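Local coordinates for protein dehydrogenase (PDB 3Q2I) that probably oxidises the hexose ring of UDP-GlcNAcA with NAD as cofactor, a step toward the bacterial sugar 2,3-diacetamido-2,3-dideoxy-D-mannuronic acid, at residues D11-R15 / A36-E40; M108-W112 / W181-G185; R155-V161 / S234-S239. One frame throughout, in Å; residues are numbered along the deposited sequence. Where two conformers were deposited one is given.

Contact 1: D11-R15 / A36-E40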
loop_
_atom_site.group_PDB
_atom_site.type_symbol
_atom_site.label_atom_id
_atom_site.label_comp_id
_atom_site.label_asym_id
_atom_site.label_seq_id
_atom_site.Cartn_x
_atom_site.Cartn_y
_atom_site.Cartn_z
ATOM N N ASP A 11 11.332 33.127 49.799
ATOM C CA ASP A 11 11.486 33.271 51.247
ATOM C C ASP A 11 10.598 32.289 51.985
ATOM O O ASP A 11 10.200 32.516 53.130
ATOM C CB ASP A 11 11.203 34.704 51.710
ATOM C CG ASP A 11 12.271 35.679 51.254
ATOM O OD1 ASP A 11 13.474 35.384 51.428
ATOM O OD2 ASP A 11 11.899 36.726 50.690
ATOM N N ARG A 12 10.299 31.180 51.320
ATOM C CA ARG A 12 9.574 30.103 51.970
ATOM C C ARG A 12 10.041 28.798 51.325
ATOM O O ARG A 12 10.803 28.791 50.356
ATOM C CB ARG A 12 8.063 30.298 51.814
ATOM C CG ARG A 12 7.608 30.618 50.391
ATOM C CD ARG A 12 6.094 30.528 50.293
ATOM N NE ARG A 12 5.580 30.759 48.949
ATOM C CZ ARG A 12 5.413 29.792 48.044
ATOM N NH1 ARG A 12 5.774 28.540 48.316
ATOM N NH2 ARG A 12 4.907 30.090 46.860
ATOM N N LYS A 13 9.626 27.676 51.889
ATOM C CA LYS A 13 9.848 26.420 51.185
ATOM C C LYS A 13 8.901 26.363 49.978
ATOM O O LYS A 13 7.815 26.949 49.989
ATOM C CB LYS A 13 9.605 25.258 52.146
ATOM C CG LYS A 13 10.644 25.168 53.269
ATOM C CD LYS A 13 10.126 24.312 54.405
ATOM C CE LYS A 13 11.149 24.197 55.536
ATOM N NZ LYS A 13 10.657 23.278 56.605
ATOM N N ILE A 14 9.331 25.665 48.926
ATOM C CA ILE A 14 8.394 25.244 47.870
ATOM C C ILE A 14 7.357 24.233 48.376
ATOM O O ILE A 14 7.692 23.295 49.105
ATOM C CB ILE A 14 9.153 24.579 46.695
ATOM C CG1 ILE A 14 10.426 25.370 46.353
ATOM C CG2 ILE A 14 8.205 24.397 45.494
ATOM C CD1 ILE A 14 10.138 26.831 45.939
ATOM N N ARG A 15 6.106 24.424 47.976
ATOM C CA ARG A 15 5.017 23.609 48.448
ATOM C C ARG A 15 4.621 22.583 47.382
ATOM O O ARG A 15 4.448 22.969 46.220
ATOM C CB ARG A 15 3.852 24.499 48.849
ATOM C CG ARG A 15 4.312 25.445 49.975
ATOM C CD ARG A 15 3.227 26.400 50.373
ATOM N NE ARG A 15 3.064 27.517 49.448
ATOM C CZ ARG A 15 2.335 28.593 49.731
ATOM N NH1 ARG A 15 1.724 28.675 50.906
ATOM N NH2 ARG A 15 2.210 29.582 48.854
ATOM N N ALA A 36 13.751 18.546 53.039
ATOM C CA ALA A 36 12.786 19.195 53.940
ATOM C C ALA A 36 13.068 20.674 54.292
ATOM O O ALA A 36 12.160 21.387 54.706
ATOM C CB ALA A 36 12.605 18.385 55.234
ATOM N N ASP A 37 14.296 21.147 54.139
ATOM C CA ASP A 37 14.581 22.556 54.403
ATOM C C ASP A 37 14.148 23.495 53.279
ATOM O O ASP A 37 13.938 24.682 53.525
ATOM C CB ASP A 37 16.073 22.776 54.673
ATOM C CG ASP A 37 16.505 22.277 56.056
ATOM O OD1 ASP A 37 15.654 22.130 56.966
ATOM O OD2 ASP A 37 17.717 22.020 56.230
ATOM N N ARG A 38 14.002 22.970 52.056
ATOM C CA ARG A 38 13.679 23.765 50.869
ATOM C C ARG A 38 12.241 23.507 50.422
ATOM O O ARG A 38 11.649 24.267 49.648
ATOM C CB ARG A 38 14.637 23.463 49.711
ATOM C CG ARG A 38 15.954 24.230 49.701
ATOM C CD ARG A 38 16.690 24.099 48.371
ATOM N NE ARG A 38 17.137 22.726 48.160
ATOM C CZ ARG A 38 17.593 22.212 47.021
ATOM N NH1 ARG A 38 17.959 20.940 47.020
ATOM N NH2 ARG A 38 17.711 22.930 45.903
ATOM N N ALA A 39 11.668 22.407 50.899
ATOM C CA ALA A 39 10.420 21.905 50.338
ATOM C C ALA A 39 9.556 21.252 51.404
ATOM O O ALA A 39 10.066 20.570 52.301
ATOM C CB ALA A 39 10.729 20.858 49.251
ATOM N N GLU A 40 8.243 21.381 51.255
ATOM C CA GLU A 40 7.328 20.588 52.052
ATOM C C GLU A 40 6.151 20.025 51.258
ATOM O O GLU A 40 5.667 20.639 50.301
ATOM C CB GLU A 40 6.774 21.424 53.205
ATOM C CG GLU A 40 5.887 22.571 52.743
ATOM C CD GLU A 40 5.735 23.650 53.805
ATOM O OE1 GLU A 40 5.564 24.834 53.427
ATOM O OE2 GLU A 40 5.778 23.295 55.005
#
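A36 meets K13 through its carbonyl: K13 NZ gives A36 O a weak hydrogen bond of 3.1 Å. The lysine gets there by lying extended beyond CG along the turn that leads into strand 39-45. With chi1 at -68°, CG sits beside the backbone N, and the methylenes then pass one carbonyl after another. The next of these belongs to D37, whose O lies 3.3 Å from K13 CG; its carboxylate makes no direct contact with the lysine, D37 OD1 standing 5.1 Å from K13 NZ. R38 contributes its carbonyl as well. R38 O accepts from I14 N at 2.8 Å with a bent N-H...O angle of 141°, while the R38 side chain leaves with its CB turned away, and its guanidinium forms a salt bridge with D309.

From A39 onward the two chains pair as parallel strands, I14 opposite A39 and R15 opposite E40. A39 CA directs a CA-H...O contact at I14 O, and E40 N donates to the same oxygen at 2.9 Å and 164°, so I14 O is met by two donors of unequal strength. The E40 side chain runs alongside that of R15, pointing the same way, and its OE1 touches the aliphatic CG of R15 at 3.7 Å. The charged end of R15 instead pairs with D75.

Strands 14-19 and 39-45 are joined through helix 25-34 in the first beta-alpha-beta unit of the Rossmann fold. The chemistry implies that main-chain bonds set the register where this unit starts, with the lysine adding a weak polar tether and the nearby acids probably at most a diffuse attraction.

Contact 2: M108-W112 / W181-G185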
loop_
_atom_site.group_PDB
_atom_site.type_symbol
_atom_site.label_atom_id
_atom_site.label_comp_id
_atom_site.label_asym_id
_atom_site.label_seq_id
_atom_site.Cartn_x
_atom_site.Cartn_y
_atom_site.Cartn_z
ATOM N N MET A 108 4.567 10.184 30.566
ATOM C CA MET A 108 3.650 11.294 30.709
ATOM C C MET A 108 2.235 10.990 30.235
ATOM O O MET A 108 1.266 11.536 30.735
ATOM C CB MET A 108 4.170 12.587 30.087
ATOM C CG MET A 108 4.248 12.452 28.553
ATOM S SD MET A 108 5.275 13.735 27.746
ATOM C CE MET A 108 4.311 15.193 28.084
ATOM N N ALA A 109 2.128 10.109 29.226
ATOM C CA ALA A 109 0.827 9.704 28.701
ATOM C C ALA A 109 0.975 8.316 28.107
ATOM O O ALA A 109 2.105 7.830 27.979
ATOM C CB ALA A 109 0.315 10.692 27.589
ATOM N N THR A 110 -0.159 7.713 27.742
ATOM C CA THR A 110 -0.126 6.383 27.097
ATOM C C THR A 110 -0.557 6.498 25.627
ATOM O O THR A 110 -0.543 5.494 24.911
ATOM C CB THR A 110 -1.029 5.382 27.788
ATOM O OG1 THR A 110 -2.384 5.865 27.844
ATOM C CG2 THR A 110 -0.547 5.073 29.238
ATOM N N ARG A 111 -1.028 7.672 25.251
ATOM C CA ARG A 111 -1.556 7.959 23.888
ATOM C C ARG A 111 -1.019 9.288 23.430
ATOM O O ARG A 111 -0.829 10.237 24.230
ATOM C CB ARG A 111 -3.096 7.998 23.853
ATOM C CG ARG A 111 -3.655 6.620 24.044
ATOM C CD ARG A 111 -4.967 6.606 24.802
ATOM N NE ARG A 111 -5.538 5.257 24.800
ATOM C CZ ARG A 111 -6.791 5.033 25.145
ATOM N NH1 ARG A 111 -7.548 6.035 25.555
ATOM N NH2 ARG A 111 -7.272 3.799 25.138
ATOM N N TRP A 112 -0.713 9.373 22.135
ATOM C CA TRP A 112 -0.014 10.537 21.639
ATOM C C TRP A 112 -0.793 11.857 21.823
ATOM O O TRP A 112 -0.237 12.837 22.354
ATOM C CB TRP A 112 0.313 10.296 20.162
ATOM C CG TRP A 112 1.084 11.415 19.531
ATOM C CD1 TRP A 112 0.716 12.110 18.393
ATOM C CD2 TRP A 112 2.341 11.954 19.943
ATOM N NE1 TRP A 112 1.674 13.044 18.099
ATOM C CE2 TRP A 112 2.693 12.953 19.006
ATOM C CE3 TRP A 112 3.215 11.674 21.002
ATOM C CZ2 TRP A 112 3.891 13.688 19.119
ATOM C CZ3 TRP A 112 4.406 12.411 21.121
ATOM C CH2 TRP A 112 4.713 13.425 20.179
ATOM N N TRP A 181 -3.577 -1.271 27.777
ATOM C CA TRP A 181 -3.070 -0.220 26.879
ATOM C C TRP A 181 -3.437 1.179 27.426
ATOM O O TRP A 181 -2.677 2.150 27.283
ATOM C CB TRP A 181 -3.641 -0.324 25.447
ATOM C CG TRP A 181 -3.289 -1.559 24.716
ATOM C CD1 TRP A 181 -4.150 -2.558 24.298
ATOM C CD2 TRP A 181 -1.980 -1.967 24.287
ATOM N NE1 TRP A 181 -3.417 -3.565 23.682
ATOM C CE2 TRP A 181 -2.113 -3.193 23.601
ATOM C CE3 TRP A 181 -0.720 -1.398 24.377
ATOM C CZ2 TRP A 181 -1.017 -3.868 23.058
ATOM C CZ3 TRP A 181 0.352 -2.051 23.829
ATOM C CH2 TRP A 181 0.204 -3.293 23.227
ATOM N N GLU A 182 -4.659 1.274 27.945
ATOM C CA GLU A 182 -5.222 2.611 28.218
ATOM C C GLU A 182 -4.457 3.230 29.384
ATOM O O GLU A 182 -4.207 4.450 29.385
ATOM C CB GLU A 182 -6.701 2.529 28.577
ATOM C CG GLU A 182 -7.327 3.898 28.896
ATOM C CD GLU A 182 -8.862 3.862 29.038
ATOM O OE1 GLU A 182 -9.424 4.981 29.013
ATOM O OE2 GLU A 182 -9.457 2.760 29.106
ATOM N N PHE A 183 -4.123 2.401 30.380
ATOM C CA PHE A 183 -3.529 2.959 31.613
ATOM C C PHE A 183 -2.055 2.710 31.836
ATOM O O PHE A 183 -1.405 3.387 32.661
ATOM C CB PHE A 183 -4.340 2.574 32.859
ATOM C CG PHE A 183 -5.754 3.075 32.803
ATOM C CD1 PHE A 183 -6.047 4.428 32.953
ATOM C CD2 PHE A 183 -6.785 2.207 32.473
ATOM C CE1 PHE A 183 -7.361 4.914 32.849
ATOM C CE2 PHE A 183 -8.088 2.690 32.339
ATOM C CZ PHE A 183 -8.392 4.042 32.524
ATOM N N ASP A 184 -1.481 1.732 31.129
ATOM C CA ASP A 184 -0.127 1.303 31.380
ATOM C C ASP A 184 0.795 1.293 30.154
ATOM O O ASP A 184 1.878 1.893 30.154
ATOM C CB ASP A 184 -0.181 -0.097 32.057
ATOM C CG ASP A 184 1.060 -0.445 32.872
ATOM O OD1 ASP A 184 1.958 0.402 33.026
ATOM O OD2 ASP A 184 1.158 -1.626 33.310
ATOM N N GLY A 185 0.395 0.548 29.129
ATOM C CA GLY A 185 1.403 0.145 28.126
ATOM C C GLY A 185 2.180 -1.046 28.602
ATOM O O GLY A 185 1.966 -1.526 29.720
HETATM O O HOH W 1 -1.566 2.945 24.749
HETATM O O HOH W 2 -10.796 5.347 26.436
#
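T110 and E182 mark the closest backbone approach, their CA atoms 6.4 Å apart, between two irregular segments that form no strand pairing. T110 OG1 donates to E182 O at 2.8 Å, but the hydroxyl stands 48° out of the carbonyl plane and so does not lie on a lone pair. The chi1 of 57° sets OG1 between the backbone N and the carbonyl carbon, leaving CG2 to pack on the main chain of F183, 3.8 Å from its C. One water donates to both T110 O and W181 O, tying the two backbones a second time.

R111 reaches across E182 obliquely. One face of its guanidinium is covered by E182 CG, offset toward the rim, and NH2 lies 3.7 Å from E182 CB. Although R111 NH1 and E182 OE1 are 4.1 Å apart, the oxygen is well out of the guanidinium plane, which leaves only a charge attraction; a second water joins them, weakly on the arginine side. E182 OE2 has its salt bridge with R326 of the second subunit.

R111 is the N-cap residue of helix 112-125. The arrangement is an interdomain loop contact, joining the Rossmann domain to the C-terminal alpha/beta domain beside the NADH site.

Contact 3: R155-V161 / S234-S239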
loop_
_atom_site.group_PDB
_atom_site.type_symbol
_atom_site.label_atom_id
_atom_site.label_comp_id
_atom_site.label_asym_id
_atom_site.label_seq_id
_atom_site.Cartn_x
_atom_site.Cartn_y
_atom_site.Cartn_z
ATOM N N ARG A 155 31.270 9.949 13.999
ATOM C CA ARG A 155 29.993 9.510 13.413
ATOM C C ARG A 155 29.530 8.234 14.120
ATOM O O ARG A 155 30.297 7.293 14.219
ATOM C CB ARG A 155 30.191 9.260 11.913
ATOM C CG ARG A 155 28.895 8.773 11.240
ATOM C CD ARG A 155 28.911 8.756 9.721
ATOM N NE ARG A 155 27.525 8.789 9.233
ATOM C CZ ARG A 155 27.172 8.862 7.955
ATOM N NH1 ARG A 155 25.888 8.869 7.625
ATOM N NH2 ARG A 155 28.102 8.933 7.011
ATOM N N ILE A 156 28.276 8.179 14.578
ATOM C CA ILE A 156 27.732 6.958 15.167
ATOM C C ILE A 156 27.216 6.021 14.077
ATOM O O ILE A 156 26.555 6.474 13.130
ATOM C CB ILE A 156 26.537 7.258 16.115
ATOM C CG1 ILE A 156 26.911 8.362 17.111
ATOM C CG2 ILE A 156 25.971 6.010 16.753
ATOM C CD1 ILE A 156 27.981 7.944 18.006
ATOM N N TYR A 157 27.523 4.740 14.259
ATOM C CA TYR A 157 27.182 3.737 13.263
ATOM C C TYR A 157 26.138 2.748 13.751
ATOM O O TYR A 157 25.225 2.414 13.002
ATOM C CB TYR A 157 28.398 2.893 12.846
ATOM C CG TYR A 157 29.504 3.752 12.241
ATOM C CD1 TYR A 157 29.220 4.758 11.315
ATOM C CD2 TYR A 157 30.831 3.493 12.547
ATOM C CE1 TYR A 157 30.239 5.472 10.674
ATOM C CE2 TYR A 157 31.832 4.209 11.927
ATOM C CZ TYR A 157 31.525 5.201 11.034
ATOM O OH TYR A 157 32.528 5.890 10.400
ATOM N N MET A 158 26.267 2.251 14.983
ATOM C CA MET A 158 25.531 1.107 15.460
ATOM C C MET A 158 25.256 1.203 16.948
ATOM O O MET A 158 26.125 1.523 17.753
ATOM C CB MET A 158 26.296 -0.179 15.105
ATOM C CG MET A 158 25.755 -1.504 15.670
ATOM S SD MET A 158 24.008 -1.835 15.272
ATOM C CE MET A 158 24.031 -1.657 13.487
ATOM N N VAL A 159 24.011 0.944 17.326
ATOM C CA VAL A 159 23.542 1.030 18.710
ATOM C C VAL A 159 22.716 -0.218 19.039
ATOM O O VAL A 159 21.895 -0.665 18.209
ATOM C CB VAL A 159 22.683 2.314 18.938
ATOM C CG1 VAL A 159 22.231 2.396 20.403
ATOM C CG2 VAL A 159 23.464 3.565 18.610
ATOM N N ASN A 160 22.950 -0.846 20.206
ATOM C CA ASN A 160 22.092 -1.928 20.675
ATOM C C ASN A 160 21.718 -1.710 22.114
ATOM O O ASN A 160 22.606 -1.473 22.937
ATOM C CB ASN A 160 22.774 -3.291 20.476
ATOM C CG ASN A 160 21.989 -4.429 21.049
ATOM O OD1 ASN A 160 22.487 -5.157 21.896
ATOM N ND2 ASN A 160 20.767 -4.633 20.578
ATOM N N VAL A 161 20.434 -1.702 22.411
ATOM C CA VAL A 161 19.943 -1.631 23.800
ATOM C C VAL A 161 19.238 -2.959 24.138
ATOM O O VAL A 161 18.339 -3.393 23.405
ATOM C CB VAL A 161 18.967 -0.468 23.970
ATOM C CG1 VAL A 161 18.338 -0.443 25.370
ATOM C CG2 VAL A 161 19.686 0.841 23.695
ATOM N N SER A 234 20.965 10.723 11.359
ATOM C CA SER A 234 22.401 10.714 11.006
ATOM C C SER A 234 22.822 9.531 10.132
ATOM O O SER A 234 23.959 9.522 9.621
ATOM C CB SER A 234 23.230 10.636 12.278
ATOM O OG SER A 234 23.048 9.365 12.900
ATOM N N GLY A 235 21.946 8.537 9.966
ATOM C CA GLY A 235 22.260 7.306 9.218
ATOM C C GLY A 235 22.540 6.173 10.194
ATOM O O GLY A 235 22.558 5.006 9.762
ATOM N N ALA A 236 22.823 6.491 11.450
ATOM C CA ALA A 236 23.134 5.402 12.442
ATOM C C ALA A 236 21.982 4.400 12.494
ATOM O O ALA A 236 20.802 4.820 12.358
ATOM C CB ALA A 236 23.385 5.969 13.822
ATOM N N LEU A 237 22.288 3.117 12.704
ATOM C CA LEU A 237 21.241 2.096 12.834
ATOM C C LEU A 237 21.353 1.394 14.157
ATOM O O LEU A 237 22.407 1.400 14.806
ATOM C CB LEU A 237 21.362 1.041 11.740
ATOM C CG LEU A 237 21.316 1.648 10.340
ATOM C CD1 LEU A 237 21.516 0.522 9.334
ATOM C CD2 LEU A 237 19.927 2.265 10.106
ATOM N N GLY A 238 20.276 0.761 14.602
ATOM C CA GLY A 238 20.385 0.025 15.850
ATOM C C GLY A 238 19.140 -0.768 16.155
ATOM O O GLY A 238 18.158 -0.725 15.413
ATOM N N SER A 239 19.161 -1.474 17.281
ATOM C CA SER A 239 17.971 -2.188 17.754
ATOM C C SER A 239 17.832 -2.057 19.263
ATOM O O SER A 239 18.835 -1.867 19.971
ATOM C CB SER A 239 18.110 -3.679 17.427
ATOM O OG SER A 239 19.269 -4.254 18.002
#
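Parallel pairing of strands 156-164 and 237-243, neighbours in the mixed sheet of the C-terminal alpha/beta domain, brings R155-V161 against S234-S239. The strand axes are 4.6 Å apart and diverge by just 6°. M158 is in register with L237, V159 with G238 and N160 with S239. The ladder begins where L237 N donates to Y157 O at 176°, although it approaches from above the carbonyl plane. L237 O then accepts from V159 N at 3.0 Å, and V161 N reaches S239 O at 2.9 Å; both donors lie in the carbonyl planes.

On the face that carries M158 and L237, the methionine folds back over its partner strand: bends at chi2 and chi3 lay SD 3.6 Å from L237 O and bring CE to L237 CB. A236 packs its methyl against I156 CG2 at 3.9 Å. That packing also buries I156 O, which has no polar partner in the model. M158 also packs on G226 of the third subunit, which places that chain against this face; a bond from S239 OG to N241 of the same subunit is left doubtful by a second serine conformer. Y157 and M158 both face L258 on the other flanking strand, a classic beta bulge.

Ahead of the ladder, S234 OG accepts from A236 N in an ST turn. R155, extended from CG to NE, reaches this turn at the edge of its guanidinium, where NH1 donates to S234 O at 2.9 Å and 155°, in the carbonyl plane.

The three contacts sample the two domains and the junction between them. Contact 1 pairs the first two strands, in chain order, of the Rossmann sheet, contact 3 pairs strands in the C-terminal domain, and their centres lie 44 Å apart on opposite sides of the chain's centre. Contact 2 joins the domains, its centre about 32 Å from that of contact 1. Its D184 side chain lies about 5 Å from NADH, whereas that of V161 in contact 3 is about 10 Å from the UDP-sugar. None touches another; contacts 2 and 3, whose segments alternate along the chain, have centres about 27 Å apart and keep about 16 Å between nearest atoms. Contacts 2 and 3 both meet other subunits.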